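Local structure of OmpT protein (Vibrio cholerae serotype O1, 6EHE) at residues A[10-15]-A[314-319]; A[33-38]-A[47-52]; A[61-66]-A[80-85]; A[129-134]-A[141-146]. The protein probably acts as a non-specific diffusion porin, a beta-barrel channel that lets small hydrophilic solutes cross the bacterial outer membrane. All blocks are in the same frame, centred on the assembly; numbering follows the deposited sequence.

Contact 1: residues A[10-15]-A[314-319]. Unlike the reference sequence in segment 314-319: Tyr317 (reference Ile).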
# COMPACT_ATOMS: atom_id res chain seq x y z
N GLN A 10 -7.79 11.34 -11.23
CA GLN A 10 -7.07 12.18 -10.28
C GLN A 10 -5.83 12.70 -10.98
O GLN A 10 -5.00 11.91 -11.44
CB GLN A 10 -6.70 11.38 -9.04
CG GLN A 10 -5.52 11.94 -8.28
CD GLN A 10 -5.16 11.06 -7.10
OE1 GLN A 10 -4.00 11.04 -6.66
NE2 GLN A 10 -6.14 10.31 -6.60
N LEU A 11 -5.73 14.02 -11.08
CA LEU A 11 -4.52 14.68 -11.54
C LEU A 11 -3.64 14.97 -10.33
O LEU A 11 -4.05 15.68 -9.41
CB LEU A 11 -4.84 15.96 -12.29
CG LEU A 11 -3.85 16.40 -13.37
CD1 LEU A 11 -4.42 17.65 -14.02
CD2 LEU A 11 -2.46 16.68 -12.83
N ARG A 12 -2.44 14.43 -10.34
CA ARG A 12 -1.53 14.57 -9.22
C ARG A 12 -0.27 15.24 -9.74
O ARG A 12 0.24 14.84 -10.79
CB ARG A 12 -1.21 13.19 -8.62
CG ARG A 12 -0.40 13.23 -7.36
CD ARG A 12 -0.12 11.82 -6.83
NE ARG A 12 -1.33 11.16 -6.39
CZ ARG A 12 -1.35 9.95 -5.83
NH1 ARG A 12 -2.50 9.43 -5.46
NH2 ARG A 12 -0.22 9.28 -5.65
N THR A 13 0.21 16.26 -9.04
CA THR A 13 1.49 16.86 -9.40
C THR A 13 2.29 17.11 -8.14
O THR A 13 1.76 17.64 -7.16
CB THR A 13 1.33 18.16 -10.22
OG1 THR A 13 0.73 17.84 -11.48
CG2 THR A 13 2.72 18.81 -10.49
N GLU A 14 3.55 16.70 -8.17
CA GLU A 14 4.34 16.64 -6.96
C GLU A 14 5.75 17.11 -7.25
O GLU A 14 6.31 16.88 -8.33
CB GLU A 14 4.34 15.22 -6.36
CG GLU A 14 2.99 14.83 -5.77
CD GLU A 14 2.94 13.45 -5.13
OE1 GLU A 14 3.73 12.57 -5.53
OE2 GLU A 14 2.11 13.27 -4.22
N LEU A 15 6.32 17.77 -6.24
CA LEU A 15 7.69 18.24 -6.22
C LEU A 15 8.38 17.59 -5.04
O LEU A 15 7.90 17.71 -3.90
CB LEU A 15 7.74 19.78 -6.11
CG LEU A 15 9.08 20.46 -5.84
CD1 LEU A 15 9.99 20.43 -7.07
CD2 LEU A 15 8.88 21.91 -5.34
N GLY A 314 2.77 18.72 -2.92
CA GLY A 314 1.96 18.25 -4.02
C GLY A 314 0.55 18.81 -3.99
O GLY A 314 0.09 19.40 -3.01
N ALA A 315 -0.14 18.58 -5.11
CA ALA A 315 -1.51 19.00 -5.27
C ALA A 315 -2.23 17.97 -6.11
O ALA A 315 -1.63 17.37 -7.01
CB ALA A 315 -1.60 20.39 -5.91
N ARG A 316 -3.50 17.76 -5.80
CA ARG A 316 -4.35 16.80 -6.48
C ARG A 316 -5.66 17.45 -6.88
O ARG A 316 -6.25 18.20 -6.09
CB ARG A 316 -4.64 15.60 -5.59
CG ARG A 316 -3.39 14.83 -5.16
CD ARG A 316 -3.75 13.69 -4.24
NE ARG A 316 -2.60 12.87 -3.87
CZ ARG A 316 -2.69 11.77 -3.13
NH1 ARG A 316 -3.89 11.35 -2.70
NH2 ARG A 316 -1.60 11.08 -2.83
N TYR A 317 -6.09 17.17 -8.11
CA TYR A 317 -7.42 17.48 -8.63
C TYR A 317 -8.12 16.15 -8.87
O TYR A 317 -7.55 15.26 -9.51
CB TYR A 317 -7.36 18.24 -9.97
CG TYR A 317 -7.23 19.77 -9.97
CD1 TYR A 317 -7.05 20.52 -8.79
CD2 TYR A 317 -7.30 20.47 -11.18
CE1 TYR A 317 -6.93 21.93 -8.84
CE2 TYR A 317 -7.18 21.86 -11.24
CZ TYR A 317 -7.00 22.59 -10.08
OH TYR A 317 -6.90 23.96 -10.18
N TYR A 318 -9.36 16.02 -8.40
CA TYR A 318 -10.11 14.78 -8.57
C TYR A 318 -11.34 15.02 -9.44
O TYR A 318 -11.96 16.08 -9.38
CB TYR A 318 -10.60 14.19 -7.24
CG TYR A 318 -9.55 13.84 -6.24
CD1 TYR A 318 -8.99 14.80 -5.42
CD2 TYR A 318 -9.17 12.52 -6.04
CE1 TYR A 318 -8.04 14.48 -4.46
CE2 TYR A 318 -8.22 12.19 -5.09
CZ TYR A 318 -7.66 13.17 -4.31
OH TYR A 318 -6.71 12.85 -3.35
N TRP A 319 -11.72 14.01 -10.22
CA TRP A 319 -13.01 14.07 -10.89
C TRP A 319 -13.69 12.71 -10.89
O TRP A 319 -13.03 11.70 -10.64
CB TRP A 319 -12.87 14.61 -12.31
CG TRP A 319 -12.40 13.62 -13.35
CD1 TRP A 319 -13.18 12.76 -14.08
CD2 TRP A 319 -11.05 13.42 -13.80
NE1 TRP A 319 -12.39 12.03 -14.95
CE2 TRP A 319 -11.09 12.42 -14.80
CE3 TRP A 319 -9.82 13.97 -13.44
CZ2 TRP A 319 -9.93 11.96 -15.44
CZ3 TRP A 319 -8.67 13.51 -14.08
CH2 TRP A 319 -8.74 12.52 -15.07
OXT TRP A 319 -14.89 12.61 -11.13
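Gly314, on the last strand, lies against Glu14 of the first, and from this pair onward 314-319 runs antiparallel to 10-15 and closes the sixteen-stranded porin barrel. At Gly314 the backbones come within 4.1 Å, CA to CA of Glu14, and the Glu14 side chain rises past the glycine to Tyr278, whose hydroxyl meets both Glu14 OE2 and Arg316 NE. Ala315 forms the hydrogen-bonded pair with Thr13, its N giving a bond of 2.9 Å to Thr13 O and its O receiving Thr13 N. Arg316 turns to the barrel interior, straight from CG to NE, whereas Arg12 bends at chi3 (-66°) to bring its guanidinium flat against it. The two groups have centres 3.5 Å apart and planes at 8°, Arg316 NH2 sitting over the centre of the Arg12 group. Two like charges are thus brought face to face, and Gln10 OE1, accepting from both NE and NH1 of Arg12 at the guanidinium edge, probably eases their proximity. Tyr317, which differs from the reference sequence, pairs with Leu11 on the outer surface through two backbone bonds. The Tyr318 hydroxyl accepts a straight but long bond, 3.3 Å from Arg316 NH1 to Tyr318 OH. Trp319, of the calcium site seen in this protein but without calcium here, ends the chain, its indole CZ3 3.7 Å from Gln10 N.

Contact 2: residues A[33-38]-A[47-52]. With C8E ((hydroxyethyloxy)tri(ethyloxy)octane), chain D.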
# COMPACT_ATOMS: atom_id res chain seq x y z
N GLY A 33 -10.07 6.53 -15.10
CA GLY A 33 -10.70 5.23 -15.16
C GLY A 33 -12.21 5.28 -15.33
O GLY A 33 -12.82 6.35 -15.36
N VAL A 34 -12.78 4.08 -15.43
CA VAL A 34 -14.20 3.86 -15.62
C VAL A 34 -14.66 2.82 -14.61
O VAL A 34 -14.04 1.76 -14.49
CB VAL A 34 -14.53 3.37 -17.05
CG1 VAL A 34 -16.04 3.43 -17.31
CG2 VAL A 34 -13.80 4.19 -18.08
N ASP A 35 -15.75 3.12 -13.91
CA ASP A 35 -16.34 2.21 -12.93
C ASP A 35 -17.79 1.99 -13.33
O ASP A 35 -18.62 2.89 -13.18
CB ASP A 35 -16.24 2.81 -11.53
CG ASP A 35 -16.63 1.82 -10.47
OD1 ASP A 35 -16.83 0.64 -10.81
OD2 ASP A 35 -16.73 2.23 -9.29
N ALA A 36 -18.11 0.82 -13.86
CA ALA A 36 -19.48 0.50 -14.24
C ALA A 36 -20.05 -0.50 -13.27
O ALA A 36 -19.40 -1.50 -12.94
CB ALA A 36 -19.56 -0.06 -15.65
N ASN A 37 -21.27 -0.26 -12.83
CA ASN A 37 -21.97 -1.16 -11.95
C ASN A 37 -23.34 -1.44 -12.54
O ASN A 37 -24.00 -0.53 -13.04
CB ASN A 37 -22.06 -0.56 -10.56
CG ASN A 37 -20.68 -0.33 -9.97
OD1 ASN A 37 -20.07 -1.26 -9.41
ND2 ASN A 37 -20.16 0.89 -10.11
N TYR A 38 -23.74 -2.70 -12.52
CA TYR A 38 -24.94 -3.19 -13.17
C TYR A 38 -25.68 -4.07 -12.19
O TYR A 38 -25.09 -4.99 -11.62
CB TYR A 38 -24.61 -4.00 -14.43
CG TYR A 38 -25.82 -4.51 -15.18
CD1 TYR A 38 -26.52 -3.66 -16.04
CD2 TYR A 38 -26.28 -5.81 -15.02
CE1 TYR A 38 -27.62 -4.09 -16.71
CE2 TYR A 38 -27.39 -6.25 -15.69
CZ TYR A 38 -28.06 -5.38 -16.54
OH TYR A 38 -29.17 -5.79 -17.24
N GLN A 47 -19.72 -5.55 -11.46
CA GLN A 47 -18.88 -4.38 -11.61
C GLN A 47 -17.81 -4.67 -12.64
O GLN A 47 -17.24 -5.76 -12.66
CB GLN A 47 -18.21 -3.97 -10.29
CG GLN A 47 -17.25 -2.77 -10.44
CD GLN A 47 -16.45 -2.52 -9.18
OE1 GLN A 47 -16.25 -3.44 -8.37
NE2 GLN A 47 -15.98 -1.28 -9.00
N GLY A 48 -17.57 -3.70 -13.49
CA GLY A 48 -16.40 -3.70 -14.33
C GLY A 48 -15.70 -2.38 -14.13
O GLY A 48 -16.28 -1.31 -14.36
N LYS A 49 -14.45 -2.43 -13.68
CA LYS A 49 -13.70 -1.21 -13.41
C LYS A 49 -12.36 -1.32 -14.09
O LYS A 49 -11.72 -2.37 -14.04
CB LYS A 49 -13.52 -1.03 -11.90
CG LYS A 49 -12.90 0.28 -11.48
CD LYS A 49 -12.95 0.40 -9.95
CE LYS A 49 -12.26 1.68 -9.49
NZ LYS A 49 -12.50 1.94 -8.03
N VAL A 50 -11.94 -0.25 -14.76
CA VAL A 50 -10.60 -0.23 -15.33
C VAL A 50 -9.96 1.11 -15.01
O VAL A 50 -10.61 2.16 -15.09
CB VAL A 50 -10.61 -0.52 -16.85
CG1 VAL A 50 -11.17 0.64 -17.64
CG2 VAL A 50 -9.21 -0.86 -17.32
N GLU A 51 -8.69 1.07 -14.60
CA GLU A 51 -7.94 2.26 -14.20
C GLU A 51 -6.60 2.26 -14.93
O GLU A 51 -5.85 1.28 -14.85
CB GLU A 51 -7.73 2.28 -12.68
CG GLU A 51 -7.04 3.49 -12.12
CD GLU A 51 -7.13 3.52 -10.60
OE1 GLU A 51 -6.10 3.29 -9.93
OE2 GLU A 51 -8.26 3.73 -10.09
N PHE A 52 -6.32 3.38 -15.61
CA PHE A 52 -5.07 3.64 -16.33
C PHE A 52 -4.25 4.68 -15.57
O PHE A 52 -4.77 5.73 -15.19
CB PHE A 52 -5.34 4.19 -17.73
CG PHE A 52 -6.36 3.43 -18.50
CD1 PHE A 52 -6.00 2.30 -19.22
CD2 PHE A 52 -7.68 3.85 -18.52
CE1 PHE A 52 -6.93 1.60 -19.93
CE2 PHE A 52 -8.63 3.14 -19.24
CZ PHE A 52 -8.26 2.01 -19.94
C1 C8E D . -15.21 -1.39 -18.03
C2 C8E D . -14.07 -2.41 -17.88
C3 C8E D . -14.50 -3.84 -17.52
C4 C8E D . -13.40 -4.64 -16.80
C5 C8E D . -13.25 -6.10 -17.27
C6 C8E D . -11.84 -6.63 -16.99
C7 C8E D . -11.78 -8.16 -16.88
C8 C8E D . -10.89 -8.61 -15.70
O9 C8E D . -10.12 -9.77 -16.02
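Segments 33-38 and 47-52 pair as the two arms of a beta hairpin in the barrel wall, Val34 lying opposite Val50 and Ala36 opposite Gly48 as hydrogen-bonded pairs. Each of these pairs exchanges two backbone bonds. Between them Asp35 and Lys49 form a non-hydrogen-bonded pair, and here Lys49 CA leans on Val34 O in a CA-H...O contact of 3.2 Å.

The side chains divide by face. On the face of Asp35, Asn37, Gln47 and Lys49 the contact is polar. Gln47 rises from the sheet as an extended chain that slants toward Asp35, its CG anti to the backbone N (chi1 177°). Its NE2 gives a nearly straight bond of 2.8 Å to Asp35 OD1, on the syn side but 33° out of the carboxylate plane. Asn37 lies alongside Gln47, its OD1 3.4 Å from Gln47 CG, and ND2 adds a weak bond to the same Asp35 oxygen. Lys49 crosses Asp35 with its methylenes, CD 4.0 Å from Asp35 CG, yet its NZ stays 4.4 Å from Asp35 OD2, too far for a salt bridge. The other end of the Gln47 amide, OE1, is taken by Lys75.

Residues alternating between a polar and an apolar face are what a transmembrane porin barrel requires, with Val34, Ala36 and Val50 on the outside. A detergent molecule, C8E, lies along that surface, its C3 3.7 Å from Gly48 CA. At the Gly33-Glu51 end, a non-hydrogen-bonded pair, Gly33 CA comes 3.1 Å from Val50 O.

Contact 3: residues A[61-66]-A[80-85]. With C8E ((hydroxyethyloxy)tri(ethyloxy)octane), chain D.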
# COMPACT_ATOMS: atom_id res chain seq x y z
N TYR A 61 -0.35 2.76 -18.84
CA TYR A 61 -0.60 1.34 -18.68
C TYR A 61 -1.91 1.14 -17.92
O TYR A 61 -2.55 2.09 -17.46
CB TYR A 61 0.55 0.66 -17.93
CG TYR A 61 0.70 1.16 -16.50
CD1 TYR A 61 1.07 2.47 -16.25
CD2 TYR A 61 0.45 0.32 -15.41
CE1 TYR A 61 1.19 2.94 -14.99
CE2 TYR A 61 0.57 0.80 -14.12
CZ TYR A 61 0.95 2.12 -13.92
OH TYR A 61 1.08 2.66 -12.66
N VAL A 62 -2.31 -0.12 -17.80
CA VAL A 62 -3.50 -0.49 -17.05
C VAL A 62 -3.07 -0.76 -15.61
O VAL A 62 -2.41 -1.76 -15.32
CB VAL A 62 -4.19 -1.71 -17.67
CG1 VAL A 62 -5.40 -2.06 -16.89
CG2 VAL A 62 -4.57 -1.42 -19.09
N ARG A 63 -3.42 0.14 -14.70
CA ARG A 63 -2.99 -0.10 -13.33
C ARG A 63 -3.93 -1.04 -12.59
O ARG A 63 -3.47 -1.78 -11.72
CB ARG A 63 -2.85 1.22 -12.56
CG ARG A 63 -1.74 1.15 -11.51
CD ARG A 63 -1.59 2.45 -10.77
NE ARG A 63 -2.74 2.71 -9.91
CZ ARG A 63 -2.97 3.85 -9.29
NH1 ARG A 63 -4.03 3.99 -8.52
NH2 ARG A 63 -2.13 4.87 -9.44
N ASN A 64 -5.22 -1.08 -12.97
CA ASN A 64 -6.18 -2.00 -12.36
C ASN A 64 -7.22 -2.42 -13.40
O ASN A 64 -7.64 -1.60 -14.22
CB ASN A 64 -6.91 -1.34 -11.18
CG ASN A 64 -6.23 -1.55 -9.83
OD1 ASN A 64 -6.88 -1.94 -8.86
ND2 ASN A 64 -4.92 -1.31 -9.75
N HIS A 65 -7.64 -3.68 -13.37
CA HIS A 65 -8.84 -4.07 -14.11
C HIS A 65 -9.53 -5.16 -13.33
O HIS A 65 -8.91 -6.17 -12.98
CB HIS A 65 -8.56 -4.53 -15.55
CG HIS A 65 -7.67 -5.73 -15.66
ND1 HIS A 65 -8.12 -7.01 -15.45
CD2 HIS A 65 -6.35 -5.84 -15.98
CE1 HIS A 65 -7.13 -7.87 -15.63
NE2 HIS A 65 -6.04 -7.18 -15.96
N ILE A 66 -10.82 -4.95 -13.09
CA ILE A 66 -11.57 -5.65 -12.06
C ILE A 66 -12.92 -6.07 -12.59
O ILE A 66 -13.66 -5.23 -13.13
CB ILE A 66 -11.79 -4.75 -10.84
CG1 ILE A 66 -10.44 -4.32 -10.23
CG2 ILE A 66 -12.73 -5.45 -9.87
CD1 ILE A 66 -10.52 -3.20 -9.21
N LYS A 80 -6.62 -7.77 -12.02
CA LYS A 80 -5.42 -7.07 -11.58
C LYS A 80 -5.82 -5.99 -10.59
O LYS A 80 -6.59 -5.08 -10.94
CB LYS A 80 -4.69 -6.45 -12.78
CG LYS A 80 -3.45 -5.68 -12.41
CD LYS A 80 -2.78 -5.07 -13.66
CE LYS A 80 -1.54 -4.31 -13.29
NZ LYS A 80 -0.76 -3.89 -14.47
N GLN A 81 -5.33 -6.11 -9.36
CA GLN A 81 -5.85 -5.38 -8.21
C GLN A 81 -4.74 -5.12 -7.21
O GLN A 81 -3.75 -5.84 -7.14
CB GLN A 81 -6.96 -6.16 -7.51
CG GLN A 81 -8.07 -6.69 -8.40
CD GLN A 81 -9.06 -7.55 -7.64
OE1 GLN A 81 -9.88 -7.05 -6.89
NE2 GLN A 81 -8.99 -8.85 -7.86
N TRP A 82 -4.94 -4.07 -6.41
CA TRP A 82 -4.13 -3.92 -5.21
C TRP A 82 -4.41 -5.08 -4.27
O TRP A 82 -5.49 -5.68 -4.28
CB TRP A 82 -4.45 -2.61 -4.50
CG TRP A 82 -4.35 -1.43 -5.40
CD1 TRP A 82 -5.39 -0.69 -5.92
CD2 TRP A 82 -3.15 -0.86 -5.91
NE1 TRP A 82 -4.88 0.32 -6.71
CE2 TRP A 82 -3.51 0.24 -6.72
CE3 TRP A 82 -1.79 -1.16 -5.75
CZ2 TRP A 82 -2.58 1.02 -7.37
CZ3 TRP A 82 -0.85 -0.37 -6.40
CH2 TRP A 82 -1.26 0.70 -7.21
N THR A 83 -3.41 -5.43 -3.45
CA THR A 83 -3.60 -6.51 -2.51
C THR A 83 -4.57 -6.10 -1.41
O THR A 83 -4.72 -4.92 -1.08
CB THR A 83 -2.26 -6.90 -1.88
OG1 THR A 83 -1.75 -5.79 -1.14
CG2 THR A 83 -1.25 -7.37 -2.94
N THR A 84 -5.24 -7.10 -0.83
CA THR A 84 -6.03 -6.87 0.37
C THR A 84 -5.20 -6.18 1.44
O THR A 84 -5.70 -5.29 2.14
CB THR A 84 -6.55 -8.20 0.93
OG1 THR A 84 -7.27 -8.92 -0.08
CG2 THR A 84 -7.44 -7.94 2.10
N SER A 85 -3.94 -6.59 1.58
CA SER A 85 -3.07 -5.96 2.58
C SER A 85 -2.88 -4.49 2.28
O SER A 85 -2.70 -3.68 3.19
CB SER A 85 -1.72 -6.66 2.65
OG SER A 85 -1.19 -6.90 1.36
C1 C8E D . -15.21 -1.39 -18.03
C2 C8E D . -14.07 -2.41 -17.88
C3 C8E D . -14.50 -3.84 -17.52
C4 C8E D . -13.40 -4.64 -16.80
C5 C8E D . -13.25 -6.10 -17.27
C6 C8E D . -11.84 -6.63 -16.99
C7 C8E D . -11.78 -8.16 -16.88
C8 C8E D . -10.89 -8.61 -15.70
O9 C8E D . -10.12 -9.77 -16.02
O HOH W 1 -6.29 2.66 -7.44
O HOH W 2 -7.71 -2.95 -6.39
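Lys80 reaches back along 61-66 with a fully extended side chain and ends on a main-chain oxygen: NZ gives a bond of 2.8 Å to Val62 O, almost in line with the carbonyl. A long, weak ion pair to Asp113 adds to this. At the root of the same side chain, CB sits over one face of the His65 ring, 3.8 Å from its centroid, a CH-pi contact. With CG set between its backbone N and carbonyl carbon (chi1 61°), the His65 ring stands where Lys80 CB can cover it. The backbones meet in one bridge, with His65 N bonded to Lys80 O at 3.0 Å and the return bond weak.

Asn64 ND2 lies over the Trp82 face, 3.4 Å above the plane. In the conformer described, one of two, Arg63 NE comes at the ring edge, 3.1 Å from Trp82 CZ2, and a water accepts from Arg63 NH1 and Trp82 NE1. A second water links Asn64 OD1 to Trp82 N. Arg63 NH1 makes a salt bridge to Glu51 of strand 44-53, opposite which Arg63 and Asn64 sit together as a classic beta bulge. At Lys80 the chain turns a corner and leads into strand 81-82, paired with 111-112, and helix 84-88.

Contact 4: residues A[129-134]-A[141-146]. With C8E ((hydroxyethyloxy)tri(ethyloxy)octane), chain E.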
# COMPACT_ATOMS: atom_id res chain seq x y z
N ALA A 129 -10.23 -10.90 2.34
CA ALA A 129 -9.29 -11.96 2.00
C ALA A 129 -8.96 -11.89 0.52
O ALA A 129 -9.62 -11.20 -0.26
CB ALA A 129 -9.83 -13.34 2.35
N GLY A 130 -7.91 -12.60 0.13
CA GLY A 130 -7.42 -12.51 -1.24
C GLY A 130 -6.52 -13.66 -1.56
O GLY A 130 -5.78 -14.16 -0.70
N TYR A 131 -6.56 -14.10 -2.81
CA TYR A 131 -5.69 -15.16 -3.32
C TYR A 131 -5.17 -14.73 -4.68
O TYR A 131 -5.95 -14.36 -5.56
CB TYR A 131 -6.42 -16.51 -3.43
CG TYR A 131 -5.51 -17.70 -3.68
CD1 TYR A 131 -4.66 -18.17 -2.68
CD2 TYR A 131 -5.50 -18.36 -4.91
CE1 TYR A 131 -3.81 -19.27 -2.90
CE2 TYR A 131 -4.65 -19.47 -5.13
CZ TYR A 131 -3.82 -19.91 -4.12
OH TYR A 131 -2.97 -20.98 -4.32
N GLY A 132 -3.84 -14.78 -4.84
CA GLY A 132 -3.21 -14.49 -6.11
C GLY A 132 -2.91 -15.79 -6.84
O GLY A 132 -2.12 -16.60 -6.38
N PHE A 133 -3.57 -15.98 -7.96
CA PHE A 133 -3.35 -17.19 -8.74
C PHE A 133 -1.96 -17.19 -9.35
O PHE A 133 -1.64 -16.30 -10.14
CB PHE A 133 -4.41 -17.30 -9.82
CG PHE A 133 -5.78 -17.55 -9.28
CD1 PHE A 133 -6.14 -18.82 -8.84
CD2 PHE A 133 -6.70 -16.51 -9.19
CE1 PHE A 133 -7.41 -19.06 -8.33
CE2 PHE A 133 -7.98 -16.74 -8.69
CZ PHE A 133 -8.33 -18.01 -8.25
N PRO A 134 -1.10 -18.14 -9.00
CA PRO A 134 0.22 -18.17 -9.61
C PRO A 134 0.12 -18.80 -10.99
O PRO A 134 -0.60 -19.78 -11.19
CB PRO A 134 1.02 -19.06 -8.64
CG PRO A 134 -0.01 -20.02 -8.14
CD PRO A 134 -1.33 -19.29 -8.11
N GLU A 141 2.73 -16.08 -5.88
CA GLU A 141 1.72 -16.65 -5.00
C GLU A 141 1.34 -15.60 -3.97
O GLU A 141 2.20 -14.89 -3.46
CB GLU A 141 2.24 -17.91 -4.29
CG GLU A 141 2.19 -19.21 -5.11
CD GLU A 141 3.31 -20.21 -4.75
OE1 GLU A 141 3.95 -20.76 -5.69
OE2 GLU A 141 3.55 -20.46 -3.54
N LEU A 142 0.05 -15.52 -3.66
CA LEU A 142 -0.39 -14.61 -2.62
C LEU A 142 -1.59 -15.19 -1.90
O LEU A 142 -2.51 -15.69 -2.53
CB LEU A 142 -0.78 -13.26 -3.21
CG LEU A 142 -1.12 -12.24 -2.15
CD1 LEU A 142 0.17 -11.69 -1.53
CD2 LEU A 142 -1.95 -11.14 -2.79
N ALA A 143 -1.60 -15.08 -0.59
CA ALA A 143 -2.77 -15.50 0.16
C ALA A 143 -2.85 -14.59 1.36
O ALA A 143 -1.87 -14.46 2.09
CB ALA A 143 -2.67 -16.98 0.59
N GLU A 144 -4.01 -13.98 1.57
CA GLU A 144 -4.13 -12.92 2.55
C GLU A 144 -5.50 -12.99 3.21
O GLU A 144 -6.51 -13.33 2.57
CB GLU A 144 -3.92 -11.55 1.89
CG GLU A 144 -2.44 -11.20 1.70
CD GLU A 144 -2.22 -9.85 1.05
OE1 GLU A 144 -3.21 -9.31 0.49
OE2 GLU A 144 -1.07 -9.35 1.05
N LEU A 145 -5.51 -12.63 4.50
CA LEU A 145 -6.72 -12.64 5.31
C LEU A 145 -6.55 -11.62 6.42
O LEU A 145 -5.56 -11.68 7.14
CB LEU A 145 -6.97 -14.02 5.93
CG LEU A 145 -8.07 -14.02 7.00
CD1 LEU A 145 -9.39 -13.66 6.33
CD2 LEU A 145 -8.18 -15.36 7.68
N TYR A 146 -7.54 -10.70 6.55
CA TYR A 146 -7.59 -9.64 7.55
C TYR A 146 -9.00 -9.55 8.12
O TYR A 146 -9.99 -9.82 7.42
CB TYR A 146 -7.22 -8.24 6.98
CG TYR A 146 -5.77 -8.09 6.60
CD1 TYR A 146 -5.28 -8.63 5.41
CD2 TYR A 146 -4.86 -7.44 7.45
CE1 TYR A 146 -3.96 -8.52 5.07
CE2 TYR A 146 -3.52 -7.33 7.11
CZ TYR A 146 -3.08 -7.88 5.92
OH TYR A 146 -1.76 -7.81 5.56
C1 C8E E . -10.93 -15.83 -1.51
C2 C8E E . -10.28 -16.00 -0.13
C3 C8E E . -9.14 -17.01 -0.11
C4 C8E E . -8.01 -16.55 0.83
C5 C8E E . -7.26 -17.68 1.55
C6 C8E E . -6.19 -17.02 2.41
C7 C8E E . -6.03 -17.69 3.78
C8 C8E E . -5.28 -16.77 4.74
O9 C8E E . -4.04 -17.31 5.17
C10 C8E E . -2.98 -17.07 4.27
C11 C8E E . -1.65 -17.29 4.98
O12 C8E E . -1.16 -18.59 4.72
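Backbone hydrogen bonds set the register between 129-134 and 141-146. Gly130 and Glu144 exchange two, each 2.9 Å between N of one residue and O of the other, and Gly132 N adds a bond of 2.8 Å to Leu142 O. Between these pairs the strands are laced by CA-H...O contacts, such as that of Tyr131 CA with Leu142 O.

Apolar contacts line the face of Ala129, Tyr131, Ala143 and Leu145. Ala129 CB touches Leu145 CD1 at 4.0 Å. The Tyr131 ring, its CG beside the carbonyl carbon (chi1 -168°), stands out from the sheet, and one edge meets Ala143 CB, 4.0 Å from Tyr131 CD1. Past the strand end, Pro134 CB rests against Glu141 CG at 3.7 Å, pyrrolidine ring and methylene chain meeting obliquely.

Detergent contacts fall on this same surface. One C8E molecule runs over both strands, its C2 near Ala129 CB and its C8 3.4 Å from Leu145 CB, while C10 lies beside Ala143.

The other face carries a buried acid. There the chain of Glu144 is extended beyond CG; OE2 meets the hydroxyls of both Tyr190 and Ser85, and OE1 is hydrogen-bonded too. Leu142 flanks it on this face, its CB passing 4.0 Å from Gly132 CA, where glycine leaves room for it.

An apolar outside touched by detergent and a carboxylate turned inward mark this hairpin of strands 125-132 and 141-151 as part of the wall of a porin barrel.

Overall arrangement
All four contacts reach one antiparallel sheet of sixteen strands closed into a barrel. Contact 1 joins its two ends, strands 3-17 and 309-318, so the other three fall between its segments along the chain, in the order 2, 3, 4. Contacts 2 and 3 have centres about 12 Å apart and touch through adjacent strands 44-53 and 61-71; both meet the same detergent molecule. Contacts 3 and 4, about 13 Å apart, meet where helix 84-88 reaches strand 141-151. Contacts 1 and 4 lie on opposite sides of the chain's centre, about 31 Å between centres. Segment 80-85 leaves the wall between strands 74-78 and 115-121, consistent with the start of the inward-folded loop that narrows porin channels.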